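Local coordinates for folylpolyglutamate synthase/dihydrofolate synthase (Thermotoga maritima, PDB 1O5Z), which probably uses ATP to join glutamate to dihydropteroate and to lengthen the polyglutamate tail of tetrahydrofolate, at residues Lys382-Leu387 / Val400-Leu405. Residues are numbered along the deposited sequence; the frame is centred on the assembly and turned at random.
Sequences KDMNSL and VIEDPL. With SO4 (sulfate ion), chain E.
Glu402 meets Met384 through its aliphatic CG, 4.2 Å from Met384 CE, and not through its flat carboxylate. No flat groups stack between the two segments. The amide of Asn385 lies at the sulfate, with its OD1 and ND2 end facing the ion. ND2 donates to O2 at 3.1 Å and weakly to O3. OD1 lies about as near O3 but cannot donate to it. The carboxylate of Asp403 caps its own helix, 404-409. Leu405 N reaches its OD1 at 3.0 Å from above the plane, 68° out of it.

The contact itself is small and apolar, and no hydrogen bond crosses it. Met384 CE and Val400 CG1 meet tip to tip at 3.6 Å. The glutamate side chain slants across the methionine. With Met384 CG anti to the backbone N (chi1 -179°), the chain runs out from the helix, and the bend at chi2 (59°) sets CE against Val400. Val373 and Arg375 also touch this buried side chain.

The sulfate, probably from the crystallisation liquor, sits at the N-terminal end of helix 384-394. Met384 N gives O1 a nearly straight bond, and Asp383 N adds a weak one to O3. The helix dipole would be expected to favour an anion here.

Strand 370-373, helix 384-394 and the parallel edge strand 399-400 form a beta-alpha-beta crossover. Met384 packs the helix start against Val400, at the end of strand 399-400, in the Rossmann-like C-terminal domain of Mur ligase relatives.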
loop_
_atom_site.group_PDB
_atom_site.type_symbol
_atom_site.label_atom_id
_atom_site.label_comp_id
_atom_site.label_asym_id
_atom_site.label_seq_id
_atom_site.Cartn_x
_atom_site.Cartn_y
_atom_site.Cartn_z
ATOM N N LYS A 382 14.370 17.595 10.397
ATOM C CA LYS A 382 15.084 18.865 10.651
ATOM C C LYS A 382 14.232 20.080 10.269
ATOM O O LYS A 382 13.257 19.962 9.533
ATOM C CB LYS A 382 16.506 18.914 10.008
ATOM C CG LYS A 382 16.618 19.159 8.510
ATOM C CD LYS A 382 18.102 19.252 8.072
ATOM C CE LYS A 382 18.312 20.029 6.750
ATOM N NZ LYS A 382 19.743 20.449 6.486
ATOM N N ASP A 383 14.610 21.228 10.832
ATOM C CA ASP A 383 13.992 22.542 10.578
ATOM C C ASP A 383 12.561 22.700 11.006
ATOM O O ASP A 383 11.751 23.314 10.290
ATOM C CB ASP A 383 14.072 22.925 9.103
ATOM C CG ASP A 383 15.313 23.609 8.774
ATOM O OD1 ASP A 383 15.800 23.399 7.643
ATOM O OD2 ASP A 383 15.863 24.375 9.589
ATOM N N MET A 384 12.254 22.199 12.188
ATOM C CA MET A 384 10.974 22.467 12.778
ATOM C C MET A 384 10.706 23.975 12.727
ATOM O O MET A 384 9.590 24.442 12.499
ATOM C CB MET A 384 10.999 21.988 14.208
ATOM C CG MET A 384 9.724 22.199 14.924
ATOM S SD MET A 384 8.374 21.334 14.062
ATOM C CE MET A 384 7.141 21.439 15.358
ATOM N N ASN A 385 11.769 24.730 12.901
ATOM C CA ASN A 385 11.684 26.165 13.009
ATOM C C ASN A 385 11.029 26.814 11.780
ATOM O O ASN A 385 10.098 27.611 11.908
ATOM C CB ASN A 385 13.096 26.744 13.226
ATOM C CG ASN A 385 14.138 25.663 13.626
ATOM O OD1 ASN A 385 15.275 25.674 13.118
ATOM N ND2 ASN A 385 13.746 24.727 14.516
ATOM N N SER A 386 11.524 26.471 10.594
ATOM C CA SER A 386 11.033 27.099 9.368
ATOM C C SER A 386 9.706 26.481 8.951
ATOM O O SER A 386 8.912 27.160 8.320
ATOM C CB SER A 386 12.073 27.069 8.226
ATOM O OG SER A 386 12.492 25.744 7.962
ATOM N N LEU A 387 9.461 25.230 9.327
ATOM C CA LEU A 387 8.149 24.616 9.132
ATOM C C LEU A 387 7.051 25.419 9.789
ATOM O O LEU A 387 6.013 25.706 9.178
ATOM C CB LEU A 387 8.098 23.192 9.706
ATOM C CG LEU A 387 6.733 22.468 9.624
ATOM C CD1 LEU A 387 6.148 22.442 8.191
ATOM C CD2 LEU A 387 6.771 21.034 10.182
ATOM N N VAL A 400 2.131 24.947 18.153
ATOM C CA VAL A 400 3.204 24.002 18.026
ATOM C C VAL A 400 3.084 23.085 19.192
ATOM O O VAL A 400 3.210 23.507 20.335
ATOM C CB VAL A 400 4.585 24.678 18.047
ATOM C CG1 VAL A 400 5.694 23.639 17.757
ATOM C CG2 VAL A 400 4.631 25.837 17.044
ATOM N N ILE A 401 2.810 21.820 18.900
ATOM C CA ILE A 401 2.863 20.776 19.933
ATOM C C ILE A 401 3.800 19.738 19.382
ATOM O O ILE A 401 3.456 18.964 18.455
ATOM C CB ILE A 401 1.495 20.151 20.240
ATOM C CG1 ILE A 401 0.458 21.202 20.640
ATOM C CG2 ILE A 401 1.644 19.149 21.365
ATOM C CD1 ILE A 401 -0.917 20.621 20.887
ATOM N N GLU A 402 4.998 19.746 19.932
ATOM C CA GLU A 402 6.099 19.024 19.328
ATOM C C GLU A 402 5.966 17.499 19.350
ATOM O O GLU A 402 6.255 16.836 18.359
ATOM C CB GLU A 402 7.390 19.523 19.943
ATOM C CG GLU A 402 7.636 20.940 19.469
ATOM C CD GLU A 402 9.104 21.292 19.510
ATOM O OE1 GLU A 402 9.914 20.385 19.833
ATOM O OE2 GLU A 402 9.448 22.467 19.195
ATOM N N ASP A 403 5.510 16.956 20.481
ATOM C CA ASP A 403 5.169 15.556 20.583
ATOM C C ASP A 403 3.856 15.314 19.895
ATOM O O ASP A 403 2.831 15.827 20.356
ATOM C CB ASP A 403 5.020 15.144 22.044
ATOM C CG ASP A 403 4.537 13.710 22.219
ATOM O OD1 ASP A 403 4.523 12.899 21.265
ATOM O OD2 ASP A 403 4.138 13.296 23.328
ATOM N N PRO A 404 3.860 14.526 18.815
ATOM C CA PRO A 404 2.627 14.348 18.030
ATOM C C PRO A 404 1.511 13.619 18.777
ATOM O O PRO A 404 0.380 13.697 18.377
ATOM C CB PRO A 404 3.097 13.545 16.804
ATOM C CG PRO A 404 4.365 12.919 17.170
ATOM C CD PRO A 404 5.011 13.836 18.187
ATOM N N LEU A 405 1.841 12.866 19.818
ATOM C CA LEU A 405 0.847 12.137 20.605
ATOM C C LEU A 405 0.151 13.090 21.565
ATOM O O LEU A 405 -1.055 12.900 21.881
ATOM C CB LEU A 405 1.497 10.998 21.418
ATOM C CG LEU A 405 2.368 10.042 20.601
ATOM C CD1 LEU A 405 3.002 8.998 21.525
ATOM C CD2 LEU A 405 1.626 9.431 19.483
HETATM S S SO4 E . 15.268 21.391 14.237
HETATM O O1 SO4 E . 13.988 20.936 13.683
HETATM O O2 SO4 E . 14.903 22.059 15.495
HETATM O O3 SO4 E . 15.794 22.444 13.357
HETATM O O4 SO4 E . 16.174 20.222 14.285
#